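Local coordinates for protein LbaCas13a H328A (C2c2) (PDB 5WLH) that binds a CRISPR guide RNA and probably uses it to recognise and cut RNA targets, as an RNA-guided RNA nuclease of the Cas13a (C2c2) family, at residues S174-I177 against I178-I182; D217-D221 against F222-V226; R511-S514 against S515-E519; L553-K556 against E557-R560; E726-Y729 against N730-N734. All blocks are in the same frame, centred on the assembly; numbering follows the deposited sequence.

Contact 1 of 5, residues S174-I177 against I178-I182; sequences SEDI and IDRII
Asp-176 swings its carboxylate across the extended chain of Arg-180, making an i-to-i+4 salt bridge in the N-capped first turns of helix 175-185. CG of Asp-176 stands anti to the backbone N (chi1 -172°), which carries OD2 forward to Arg-180 NE at 2.7 Å. NE reaches OD2 from above the carboxylate plane, and the two flat groups are turned 72° against each other. OD2 alone is within bonding distance; Asp-176 OD1 stays 3.6 Å from Arg-180 NE. The guanidinium has a second acid, Asp-356, at NH2. A methionine in place of Arg-180 would probably leave Asp-176 and Asp-356 without the positive charge they share. Glu-175 OE2 and Asp-179 OD2 lie 3.6 Å apart, a like-charged pair that Lys-200 of helix 193-206 bridges by salt bridges to both residues. The buried side is aliphatic: Ile-177 and Ile-181 run side by side against helix 83-96, with Ile-177 CG2 4.0 Å from Ile-181 CD1, while Ile-178 turns to Leu-203 and Met-204. Ser-174 is the N-cap of the helix, its OG accepting from Ile-177 N at 3.1 Å.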
# COMPACT_ATOMS: atom_id res chain seq x y z
N SER A 174 -9.63 -11.09 46.15
CA SER A 174 -9.41 -12.52 45.96
C SER A 174 -8.17 -12.74 45.12
O SER A 174 -7.57 -11.81 44.58
CB SER A 174 -10.63 -13.16 45.30
OG SER A 174 -10.89 -12.55 44.04
N GLU A 175 -7.79 -14.01 44.99
CA GLU A 175 -6.74 -14.36 44.04
C GLU A 175 -7.19 -14.06 42.61
O GLU A 175 -6.39 -13.60 41.79
CB GLU A 175 -6.36 -15.84 44.18
CG GLU A 175 -5.10 -16.21 43.42
CD GLU A 175 -4.97 -17.70 43.17
OE1 GLU A 175 -4.56 -18.43 44.10
OE2 GLU A 175 -5.25 -18.14 42.04
N ASP A 176 -8.46 -14.32 42.30
CA ASP A 176 -8.95 -14.08 40.95
C ASP A 176 -8.93 -12.60 40.60
O ASP A 176 -8.66 -12.22 39.45
CB ASP A 176 -10.36 -14.65 40.79
CG ASP A 176 -10.85 -14.61 39.34
OD1 ASP A 176 -10.20 -15.22 38.47
OD2 ASP A 176 -11.87 -13.94 39.09
N ILE A 177 -9.23 -11.74 41.58
CA ILE A 177 -9.06 -10.30 41.37
C ILE A 177 -7.60 -9.98 41.06
O ILE A 177 -7.30 -9.20 40.15
CB ILE A 177 -9.56 -9.53 42.60
CG1 ILE A 177 -11.08 -9.60 42.70
CG2 ILE A 177 -9.08 -8.09 42.55
CD1 ILE A 177 -11.62 -9.31 44.08
N ILE A 178 -6.68 -10.60 41.79
CA ILE A 178 -5.26 -10.38 41.54
C ILE A 178 -4.88 -10.88 40.15
O ILE A 178 -4.19 -10.19 39.39
CB ILE A 178 -4.42 -11.05 42.64
CG1 ILE A 178 -4.54 -10.26 43.95
CG2 ILE A 178 -2.96 -11.19 42.20
CD1 ILE A 178 -4.08 -11.01 45.19
N ASP A 179 -5.34 -12.08 39.80
CA ASP A 179 -5.06 -12.62 38.47
C ASP A 179 -5.61 -11.72 37.38
O ASP A 179 -4.95 -11.51 36.35
CB ASP A 179 -5.63 -14.03 38.35
CG ASP A 179 -4.75 -15.07 39.01
OD1 ASP A 179 -3.67 -14.69 39.50
OD2 ASP A 179 -5.14 -16.26 39.02
N ARG A 180 -6.81 -11.18 37.57
CA ARG A 180 -7.41 -10.32 36.56
C ARG A 180 -6.65 -9.00 36.44
O ARG A 180 -6.42 -8.50 35.33
CB ARG A 180 -8.88 -10.06 36.88
CG ARG A 180 -9.79 -11.16 36.38
CD ARG A 180 -11.12 -11.22 37.13
NE ARG A 180 -11.81 -12.46 36.82
CZ ARG A 180 -12.64 -12.61 35.79
NH1 ARG A 180 -12.90 -11.58 35.00
NH2 ARG A 180 -13.22 -13.78 35.57
N ILE A 181 -6.25 -8.43 37.58
CA ILE A 181 -5.56 -7.14 37.58
C ILE A 181 -4.20 -7.26 36.90
O ILE A 181 -3.78 -6.35 36.17
CB ILE A 181 -5.42 -6.63 39.02
CG1 ILE A 181 -6.75 -6.07 39.52
CG2 ILE A 181 -4.33 -5.58 39.11
CD1 ILE A 181 -6.64 -5.39 40.86
N ILE A 182 -3.49 -8.35 37.16
CA ILE A 182 -2.17 -8.54 36.57
C ILE A 182 -2.28 -8.65 35.06
O ILE A 182 -1.57 -7.96 34.31
CB ILE A 182 -1.49 -9.77 37.18
CG1 ILE A 182 -1.07 -9.48 38.62
CG2 ILE A 182 -0.30 -10.20 36.34
CD1 ILE A 182 -0.46 -10.67 39.34

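Contact 2 of 5, residues D217-D221 against F222-V226; sequences DVQRD and FIDYV
Asp-224 is held at both carboxylate oxygens by the residues five and four positions before it. Gln-219 NE2 donates to Asp-224 OD1 at 3.0 Å, a fairly straight bond that lies in the amide plane of the glutamine but meets the carboxylate from above its plane; the same NE2 also bonds Ile-156 O. On the other oxygen, Arg-220 NH1 forms a salt bridge with Asp-224 OD2, also 3.0 Å, on the anti side but tilted out of the carboxylate plane, and it bonds Ser-125 OG as well. Both long chains leave anti to their backbone nitrogens and bend at chi2 (71° in Gln-219), which folds their ends back over the aspartate. Ser-136 and Tyr-121 add hydrogen bonds to OD2 and OD1 of this buried acid. Were Asp-224 an alanine, Arg-220 would be likely to lose its acid here, and the Gln-219 amide one of its acceptors. At the helix start, Asp-217 OD2 caps Arg-220 N at 2.7 Å, and Asp-221 OD2 accepts from Asp-217 N at 3.0 Å, while Arg-194 pairs with that same oxygen. Further out, Val-218 CG1 meets Ile-223 CD1 at 4.0 Å, and Phe-222 and Ile-223 pack on Phe-161 of helix 158-166. Tyr-225 packs against an RNA phosphate. Phe-222 N makes an ordinary i-to-i+4 bond to Val-218 O, but Ile-223 N to Val-218 O and Asp-224 N to Gln-219 O span five residues, marking a pi-type turn early in the N-capped helix 218-230.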
# COMPACT_ATOMS: atom_id res chain seq x y z
N ASP A 217 11.33 -15.62 44.06
CA ASP A 217 11.76 -14.74 45.13
C ASP A 217 11.20 -13.35 44.86
O ASP A 217 11.55 -12.73 43.85
CB ASP A 217 13.28 -14.69 45.22
CG ASP A 217 13.78 -13.87 46.38
OD1 ASP A 217 13.82 -14.40 47.51
OD2 ASP A 217 14.13 -12.69 46.16
N VAL A 218 10.35 -12.85 45.76
CA VAL A 218 9.71 -11.55 45.52
C VAL A 218 10.76 -10.46 45.34
O VAL A 218 10.67 -9.63 44.44
CB VAL A 218 8.72 -11.21 46.64
CG1 VAL A 218 8.39 -9.72 46.60
CG2 VAL A 218 7.45 -12.03 46.49
N GLN A 219 11.79 -10.47 46.19
CA GLN A 219 12.81 -9.43 46.12
C GLN A 219 13.54 -9.45 44.78
O GLN A 219 13.66 -8.42 44.11
CB GLN A 219 13.80 -9.58 47.27
CG GLN A 219 14.83 -8.47 47.30
CD GLN A 219 14.21 -7.16 47.72
OE1 GLN A 219 13.57 -7.07 48.78
NE2 GLN A 219 14.34 -6.14 46.88
N ARG A 220 14.05 -10.61 44.38
CA ARG A 220 14.90 -10.66 43.20
C ARG A 220 14.08 -10.66 41.91
O ARG A 220 14.46 -10.00 40.93
CB ARG A 220 15.80 -11.90 43.25
CG ARG A 220 16.92 -11.89 42.23
CD ARG A 220 18.11 -11.05 42.70
NE ARG A 220 19.05 -10.85 41.62
CZ ARG A 220 19.28 -9.68 41.02
NH1 ARG A 220 18.63 -8.59 41.41
NH2 ARG A 220 20.17 -9.61 40.03
N ASP A 221 12.96 -11.38 41.89
CA ASP A 221 12.21 -11.58 40.66
C ASP A 221 11.24 -10.45 40.37
O ASP A 221 10.96 -10.18 39.19
CB ASP A 221 11.45 -12.90 40.72
CG ASP A 221 12.37 -14.10 40.53
OD1 ASP A 221 13.17 -14.07 39.57
OD2 ASP A 221 12.30 -15.05 41.33
N PHE A 222 10.72 -9.77 41.39
CA PHE A 222 9.84 -8.63 41.15
C PHE A 222 10.48 -7.31 41.55
O PHE A 222 10.72 -6.46 40.69
CB PHE A 222 8.50 -8.79 41.88
CG PHE A 222 7.58 -7.61 41.66
CD1 PHE A 222 7.08 -7.34 40.40
CD2 PHE A 222 7.27 -6.76 42.71
CE1 PHE A 222 6.24 -6.25 40.18
CE2 PHE A 222 6.45 -5.66 42.49
CZ PHE A 222 5.93 -5.41 41.23
N ILE A 223 10.78 -7.12 42.84
CA ILE A 223 11.14 -5.78 43.31
C ILE A 223 12.39 -5.28 42.62
O ILE A 223 12.44 -4.16 42.10
CB ILE A 223 11.31 -5.77 44.84
CG1 ILE A 223 9.99 -6.11 45.52
CG2 ILE A 223 11.83 -4.41 45.27
CD1 ILE A 223 10.08 -6.15 47.05
N ASP A 224 13.44 -6.11 42.61
CA ASP A 224 14.70 -5.71 41.99
C ASP A 224 14.49 -5.42 40.52
O ASP A 224 15.10 -4.49 39.98
CB ASP A 224 15.75 -6.80 42.16
CG ASP A 224 16.32 -6.88 43.57
OD1 ASP A 224 16.02 -6.01 44.42
OD2 ASP A 224 17.06 -7.84 43.83
N TYR A 225 13.65 -6.20 39.85
CA TYR A 225 13.37 -5.94 38.45
C TYR A 225 12.65 -4.61 38.26
O TYR A 225 12.97 -3.85 37.34
CB TYR A 225 12.54 -7.08 37.83
CG TYR A 225 12.53 -6.96 36.33
CD1 TYR A 225 13.53 -7.53 35.57
CD2 TYR A 225 11.53 -6.25 35.68
CE1 TYR A 225 13.55 -7.40 34.19
CE2 TYR A 225 11.53 -6.11 34.30
CZ TYR A 225 12.54 -6.70 33.56
OH TYR A 225 12.56 -6.58 32.19
N VAL A 226 11.65 -4.33 39.11
CA VAL A 226 10.95 -3.05 39.04
C VAL A 226 11.94 -1.90 39.12
O VAL A 226 11.83 -0.91 38.37
CB VAL A 226 9.88 -2.96 40.14
CG1 VAL A 226 9.34 -1.52 40.26
CG2 VAL A 226 8.74 -3.90 39.83

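Contact 3 of 5, residues R511-S514 against S515-E519; sequences RHLS and SQTVE
Arg-511 gives its carbonyl to the turn that follows: Ser-515 N lies 2.8 Å from Arg-511 O, but the bond is weak because the angle is poor. Arg-511 NE forms a salt bridge with Glu-1049. His-512 O takes over, accepting from both Ser-515 N at 3.2 Å and Ser-515 OG at 2.8 Å, the two donors coming from the same face of the carbonyl. With chi1 at 67°, OG sits between its own backbone N and carbonyl carbon and is folded back onto the preceding turn. The His-512 ring takes no part in the turn; its ND1 bonds Phe-912 O. Next, Leu-513 O is met by Thr-517 OG1 at 2.7 Å, and a water donates to both His-512 O and Leu-513 O while accepting from Gln-516 N. Ser-514 O is gripped by Val-518 N at 3.1 Å and, from above its plane, by Thr-517 N. Ser-514 CB touches Val-518 CG2 at 3.9 Å. A second water joins Ser-514 OG to Val-518 O. At His-512 O and Leu-513 O, hydroxyls and a water thus stand in for the i+4 amides of a regular helix; this is the weakly bonded C-terminal end of helix 486-517.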
# COMPACT_ATOMS: atom_id res chain seq x y z
N ARG A 511 -6.69 -2.04 -21.49
CA ARG A 511 -8.03 -2.61 -21.36
C ARG A 511 -9.08 -1.69 -21.97
O ARG A 511 -9.93 -2.13 -22.77
CB ARG A 511 -8.34 -2.88 -19.88
CG ARG A 511 -9.76 -3.37 -19.65
CD ARG A 511 -10.02 -4.63 -20.50
NE ARG A 511 -11.31 -5.23 -20.20
CZ ARG A 511 -11.69 -6.42 -20.66
NH1 ARG A 511 -10.88 -7.11 -21.45
NH2 ARG A 511 -12.88 -6.90 -20.33
N HIS A 512 -9.06 -0.41 -21.59
CA HIS A 512 -10.09 0.50 -22.09
C HIS A 512 -10.02 0.63 -23.61
O HIS A 512 -11.05 0.56 -24.29
CB HIS A 512 -9.99 1.85 -21.41
CG HIS A 512 -10.22 1.76 -19.93
ND1 HIS A 512 -9.74 2.68 -19.03
CD2 HIS A 512 -10.87 0.83 -19.20
CE1 HIS A 512 -10.09 2.33 -17.81
NE2 HIS A 512 -10.78 1.20 -17.89
N LEU A 513 -8.82 0.82 -24.15
CA LEU A 513 -8.71 0.93 -25.61
C LEU A 513 -9.16 -0.36 -26.28
O LEU A 513 -9.78 -0.33 -27.35
CB LEU A 513 -7.28 1.26 -26.01
CG LEU A 513 -6.99 1.35 -27.53
CD1 LEU A 513 -7.98 2.28 -28.24
CD2 LEU A 513 -5.58 1.82 -27.74
N SER A 514 -8.83 -1.51 -25.69
CA SER A 514 -9.20 -2.78 -26.31
C SER A 514 -10.70 -3.05 -26.22
O SER A 514 -11.26 -3.75 -27.07
CB SER A 514 -8.42 -3.92 -25.67
OG SER A 514 -9.11 -4.49 -24.58
N SER A 515 -11.35 -2.49 -25.20
CA SER A 515 -12.66 -2.99 -24.77
C SER A 515 -13.71 -2.87 -25.87
O SER A 515 -14.59 -3.73 -25.98
CB SER A 515 -13.11 -2.25 -23.50
OG SER A 515 -13.38 -0.89 -23.77
N GLN A 516 -13.64 -1.82 -26.68
CA GLN A 516 -14.61 -1.60 -27.74
C GLN A 516 -14.03 -1.74 -29.14
O GLN A 516 -14.78 -1.62 -30.11
CB GLN A 516 -15.24 -0.21 -27.61
CG GLN A 516 -16.16 -0.04 -26.43
CD GLN A 516 -16.94 1.24 -26.57
OE1 GLN A 516 -17.92 1.30 -27.30
NE2 GLN A 516 -16.47 2.29 -25.90
N THR A 517 -12.72 -1.95 -29.28
CA THR A 517 -12.13 -2.09 -30.60
C THR A 517 -11.91 -3.53 -31.02
O THR A 517 -11.98 -3.83 -32.21
CB THR A 517 -10.79 -1.35 -30.68
OG1 THR A 517 -9.93 -1.82 -29.65
CG2 THR A 517 -10.98 0.16 -30.55
N VAL A 518 -11.64 -4.43 -30.07
CA VAL A 518 -11.30 -5.81 -30.41
C VAL A 518 -12.06 -6.77 -29.51
O VAL A 518 -12.51 -6.44 -28.42
CB VAL A 518 -9.78 -6.09 -30.31
CG1 VAL A 518 -9.00 -5.22 -31.29
CG2 VAL A 518 -9.28 -5.89 -28.87
N GLU A 519 -12.21 -8.00 -30.01
CA GLU A 519 -12.67 -9.11 -29.20
C GLU A 519 -11.53 -10.11 -29.17
O GLU A 519 -11.22 -10.75 -30.18
CB GLU A 519 -13.95 -9.73 -29.76
CG GLU A 519 -14.67 -10.63 -28.78
CD GLU A 519 -15.84 -11.37 -29.40
OE1 GLU A 519 -16.54 -10.79 -30.26
OE2 GLU A 519 -16.08 -12.54 -29.01
O HOH W 1 -12.32 0.75 -26.73
O HOH W 2 -11.27 -6.18 -25.59

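Contact 4 of 5, residues L553-K556 against E557-R560; sequences LKDK and ETLR
Leu-553 and Leu-559 make the one firm apolar contact around a type I beta turn, Asp-555 to Thr-558, that leads from a loop into the N-terminus of helix 559-564. Their side chains cross at about a right angle, with Leu-553 CD2 4.1 Å from Leu-559 CD2, and both rest on Val-589 of helix 588-602; Leu-553 also reaches Leu-592. CG of Leu-559 is anti to the backbone N (chi1 180°), which brings its methyls to Leu-553 and Val-589. The same residue is buried, and Leu-559 CB sits 3.4 Å from Lys-556 O.

The outer side is much looser. Asp-555, Glu-557 and Thr-558 are exposed, and most of the polar links among them are long. Thr-558 N closes the turn by donating to Asp-555 O at 3.2 Å, coming from well above the carbonyl plane. Asp-555 OD1 offers a second acceptor on that side, but only weakly, to Glu-557 N at 3.1 Å with a bent angle of 132°, much as in an Asx turn, and to Thr-558 N at 3.4 Å. Although Thr-558 holds the N-cap position, its side chain makes no capping bond. Lys-556 and Glu-557 carry opposite charges without pairing, and Lys-556 NZ finds a weak, long ion pair with Asp-587. Lys-554 NZ bonds Ser-515 O of helix 486-517, tying the loop back to that helix. The first helical amide is held just as lightly: Leu-559 N reaches Lys-556 O over 3.5 Å, a nearly straight but weak bond.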
# COMPACT_ATOMS: atom_id res chain seq x y z
N LEU A 553 -10.65 -7.36 -34.76
CA LEU A 553 -11.43 -6.14 -34.83
C LEU A 553 -12.91 -6.44 -34.70
O LEU A 553 -13.42 -7.38 -35.31
CB LEU A 553 -11.15 -5.41 -36.15
CG LEU A 553 -9.75 -4.82 -36.28
CD1 LEU A 553 -9.54 -4.26 -37.67
CD2 LEU A 553 -9.55 -3.74 -35.23
N LYS A 554 -13.60 -5.64 -33.87
CA LYS A 554 -15.04 -5.78 -33.67
C LYS A 554 -15.82 -5.17 -34.82
O LYS A 554 -16.91 -5.66 -35.15
CB LYS A 554 -15.47 -5.11 -32.36
CG LYS A 554 -15.31 -5.96 -31.11
CD LYS A 554 -15.59 -5.13 -29.85
CE LYS A 554 -16.06 -5.99 -28.69
NZ LYS A 554 -16.39 -5.20 -27.46
N ASP A 555 -15.30 -4.11 -35.43
CA ASP A 555 -15.99 -3.37 -36.48
C ASP A 555 -15.04 -2.37 -37.10
O ASP A 555 -14.98 -1.21 -36.68
CB ASP A 555 -17.23 -2.66 -35.92
CG ASP A 555 -18.13 -2.08 -37.02
OD1 ASP A 555 -17.66 -1.90 -38.16
OD2 ASP A 555 -19.31 -1.81 -36.72
N LYS A 556 -14.30 -2.80 -38.13
CA LYS A 556 -13.31 -1.95 -38.76
C LYS A 556 -13.93 -0.70 -39.37
O LYS A 556 -13.25 0.32 -39.49
CB LYS A 556 -12.55 -2.76 -39.82
CG LYS A 556 -11.59 -1.98 -40.68
CD LYS A 556 -10.67 -2.92 -41.46
CE LYS A 556 -9.97 -2.18 -42.58
NZ LYS A 556 -10.12 -0.71 -42.43
N GLU A 557 -15.22 -0.74 -39.71
CA GLU A 557 -15.83 0.41 -40.38
C GLU A 557 -16.13 1.56 -39.42
O GLU A 557 -16.18 2.72 -39.84
CB GLU A 557 -17.10 -0.02 -41.11
CG GLU A 557 -16.87 -1.10 -42.17
CD GLU A 557 -15.62 -0.87 -43.01
OE1 GLU A 557 -15.49 0.23 -43.60
OE2 GLU A 557 -14.77 -1.78 -43.08
N THR A 558 -16.35 1.28 -38.13
CA THR A 558 -16.56 2.34 -37.14
C THR A 558 -15.36 2.52 -36.23
O THR A 558 -15.46 3.22 -35.21
CB THR A 558 -17.81 2.05 -36.30
OG1 THR A 558 -17.66 0.78 -35.66
CG2 THR A 558 -19.06 2.05 -37.18
N LEU A 559 -14.22 1.94 -36.60
CA LEU A 559 -13.05 1.90 -35.73
C LEU A 559 -12.60 3.30 -35.31
O LEU A 559 -12.37 3.56 -34.13
CB LEU A 559 -11.91 1.16 -36.43
CG LEU A 559 -10.63 1.07 -35.61
CD1 LEU A 559 -10.95 0.51 -34.20
CD2 LEU A 559 -9.59 0.21 -36.33
N ARG A 560 -12.45 4.22 -36.28
CA ARG A 560 -12.00 5.56 -35.92
C ARG A 560 -12.99 6.25 -34.99
O ARG A 560 -12.58 6.88 -34.01
CB ARG A 560 -11.79 6.42 -37.16
CG ARG A 560 -11.33 7.83 -36.81
CD ARG A 560 -11.34 8.74 -38.02
NE ARG A 560 -10.39 8.26 -39.02
CZ ARG A 560 -10.14 8.88 -40.16
NH1 ARG A 560 -10.77 10.01 -40.46
NH2 ARG A 560 -9.25 8.36 -41.00

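Contact 5 of 5, residues E726-Y729 against N730-N734; sequences EIYY and NAFLN. With nucleotides of chain B.
Glu-726 O is gripped twice by Asn-730, by its side-chain ND2 at 2.9 Å and by its backbone N at 3.0 Å. ND2 comes in the carbonyl plane, on a lone pair, whereas the backbone N is tilted out of it. With CG anti to the carbonyl carbon (chi1 -65°), the Asn-730 amide doubles back along the helix beside the Glu-726 carboxylate, and a water bridges ND2 to Glu-726 OE2, which also bonds Tyr-665 OH. Ile-727 O likewise takes two donors, Ala-731 N and Phe-732 N, where the helix widens into a pi-type turn.

Tyr-728 and Phe-732 have nearly parallel rings slid well apart, centroids 5.3 Å from each other, with Tyr-728 CD1 touching Phe-732 CD2 at 3.5 Å. Leu-733 CD2 lies over a face of the Tyr-728 ring in a CH-pi contact, 4.3 Å from the centroid, and the phenol ends on Pro-676 O. Phe-732 meets Phe-854 of helix 843-861 edge to face. On the RNA side, the Tyr-729 ring has Tyr-728 CD2 over the centre of one face and makes a cation-pi contact with Arg-671. Leu-733 CD1 lies alongside, 4.0 Å from Tyr-729 CD1. Tyr-729 OH donates to OP2 of A34 of chain B over 2.6 Å, and Phe-678 N also bonds this hydroxyl. The end of helix 709-732 thus presents Tyr-729 to the A34 phosphate of chain B, right next to a pi-type turn, as part of the RNA-binding surface.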
# COMPACT_ATOMS: atom_id res chain seq x y z
N GLU A 726 -12.73 25.01 -7.19
CA GLU A 726 -11.78 25.48 -8.19
C GLU A 726 -10.92 26.61 -7.64
O GLU A 726 -9.72 26.67 -7.92
CB GLU A 726 -12.53 25.90 -9.45
CG GLU A 726 -13.16 24.74 -10.19
CD GLU A 726 -12.12 23.80 -10.80
OE1 GLU A 726 -12.18 22.59 -10.52
OE2 GLU A 726 -11.27 24.27 -11.58
N ILE A 727 -11.51 27.49 -6.84
CA ILE A 727 -10.72 28.57 -6.25
C ILE A 727 -9.69 28.02 -5.28
O ILE A 727 -8.54 28.47 -5.24
CB ILE A 727 -11.64 29.58 -5.54
CG1 ILE A 727 -12.54 30.27 -6.57
CG2 ILE A 727 -10.79 30.56 -4.73
CD1 ILE A 727 -13.56 31.19 -5.93
N TYR A 728 -10.10 27.03 -4.47
CA TYR A 728 -9.21 26.45 -3.48
C TYR A 728 -7.93 25.98 -4.13
O TYR A 728 -6.82 26.35 -3.71
CB TYR A 728 -9.94 25.28 -2.79
CG TYR A 728 -9.17 24.61 -1.68
CD1 TYR A 728 -9.12 25.15 -0.41
CD2 TYR A 728 -8.50 23.41 -1.90
CE1 TYR A 728 -8.43 24.54 0.61
CE2 TYR A 728 -7.81 22.78 -0.88
CZ TYR A 728 -7.78 23.34 0.36
OH TYR A 728 -7.10 22.72 1.36
N TYR A 729 -8.05 25.22 -5.21
CA TYR A 729 -6.86 24.62 -5.78
C TYR A 729 -6.10 25.60 -6.67
O TYR A 729 -4.86 25.62 -6.65
CB TYR A 729 -7.23 23.36 -6.57
CG TYR A 729 -7.71 22.24 -5.68
CD1 TYR A 729 -6.84 21.65 -4.76
CD2 TYR A 729 -9.01 21.78 -5.75
CE1 TYR A 729 -7.26 20.62 -3.92
CE2 TYR A 729 -9.44 20.76 -4.93
CZ TYR A 729 -8.56 20.18 -4.02
OH TYR A 729 -9.00 19.18 -3.20
N ASN A 730 -6.81 26.43 -7.43
CA ASN A 730 -6.18 27.17 -8.51
C ASN A 730 -5.81 28.61 -8.16
O ASN A 730 -5.11 29.27 -8.95
CB ASN A 730 -7.09 27.15 -9.73
CG ASN A 730 -7.26 25.75 -10.29
OD1 ASN A 730 -6.38 25.23 -10.95
ND2 ASN A 730 -8.41 25.13 -10.01
N ALA A 731 -6.23 29.11 -7.00
CA ALA A 731 -5.89 30.47 -6.59
C ALA A 731 -5.48 30.53 -5.13
O ALA A 731 -4.49 31.18 -4.77
CB ALA A 731 -7.08 31.40 -6.84
N PHE A 732 -6.24 29.85 -4.27
CA PHE A 732 -6.09 30.03 -2.83
C PHE A 732 -4.77 29.45 -2.33
O PHE A 732 -4.02 30.13 -1.62
CB PHE A 732 -7.29 29.38 -2.13
CG PHE A 732 -7.10 29.14 -0.66
CD1 PHE A 732 -7.12 30.20 0.25
CD2 PHE A 732 -6.93 27.85 -0.17
CE1 PHE A 732 -6.96 29.97 1.60
CE2 PHE A 732 -6.78 27.62 1.18
CZ PHE A 732 -6.79 28.68 2.07
N LEU A 733 -4.48 28.20 -2.67
CA LEU A 733 -3.37 27.52 -2.00
C LEU A 733 -2.02 28.16 -2.29
O LEU A 733 -1.13 28.12 -1.44
CB LEU A 733 -3.36 26.04 -2.37
CG LEU A 733 -4.45 25.16 -1.77
CD1 LEU A 733 -4.39 23.76 -2.40
CD2 LEU A 733 -4.34 25.08 -0.26
N ASN A 734 -1.84 28.77 -3.47
CA ASN A 734 -0.56 29.38 -3.83
C ASN A 734 -0.51 30.88 -3.58
O ASN A 734 0.49 31.52 -3.92
CB ASN A 734 -0.25 29.12 -5.31
CG ASN A 734 -0.25 27.65 -5.64
OD1 ASN A 734 0.15 26.82 -4.82
ND2 ASN A 734 -0.72 27.31 -6.83
P A B 34 -6.73 16.68 -4.06
OP1 A B 34 -5.89 17.16 -5.20
OP2 A B 34 -6.95 17.55 -2.85
O5' A B 34 -8.15 16.16 -4.50
C5' A B 34 -8.34 15.47 -5.73
C4' A B 34 -9.76 15.59 -6.23
O4' A B 34 -10.64 14.72 -5.46
C3' A B 34 -10.37 17.00 -6.15
O3' A B 34 -11.12 17.27 -7.32
C2' A B 34 -11.33 16.90 -4.96
O2' A B 34 -12.42 17.78 -5.01
C1' A B 34 -11.78 15.44 -5.06
N9 A B 34 -12.34 14.91 -3.81
C8 A B 34 -11.77 14.71 -2.58
N7 A B 34 -12.62 14.26 -1.69
C5 A B 34 -13.83 14.17 -2.36
C6 A B 34 -15.12 13.77 -1.98
N6 A B 34 -15.46 13.35 -0.76
N1 A B 34 -16.10 13.82 -2.92
C2 A B 34 -15.79 14.24 -4.15
N3 A B 34 -14.61 14.64 -4.62
C4 A B 34 -13.66 14.58 -3.67
O HOH W 3 -9.31 22.62 -11.86
O HOH W 4 -3.27 28.07 -6.01

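Overall arrangement
The five contacts come one after another along the chain, each within a single continuous stretch at a helix end. Contacts 1 and 2, on helices 175-185 and 218-230, have centres about 19 Å apart without touching, and both pack on helix 193-206. Contacts 3 and 4 lie on the opposite side of the chain's centre, about 67 Å and 78 Å from contact 1 between centres; they touch, since Lys-554 bonds the C-terminal turn of helix 486-517. Contact 5, on helix 709-732, lies about 37 Å from contact 3, centre to centre. RNA is reached at contacts 2 and 5, whose centres are about 63 Å apart, so the bound RNA meets widely separated parts of this largely helical protein.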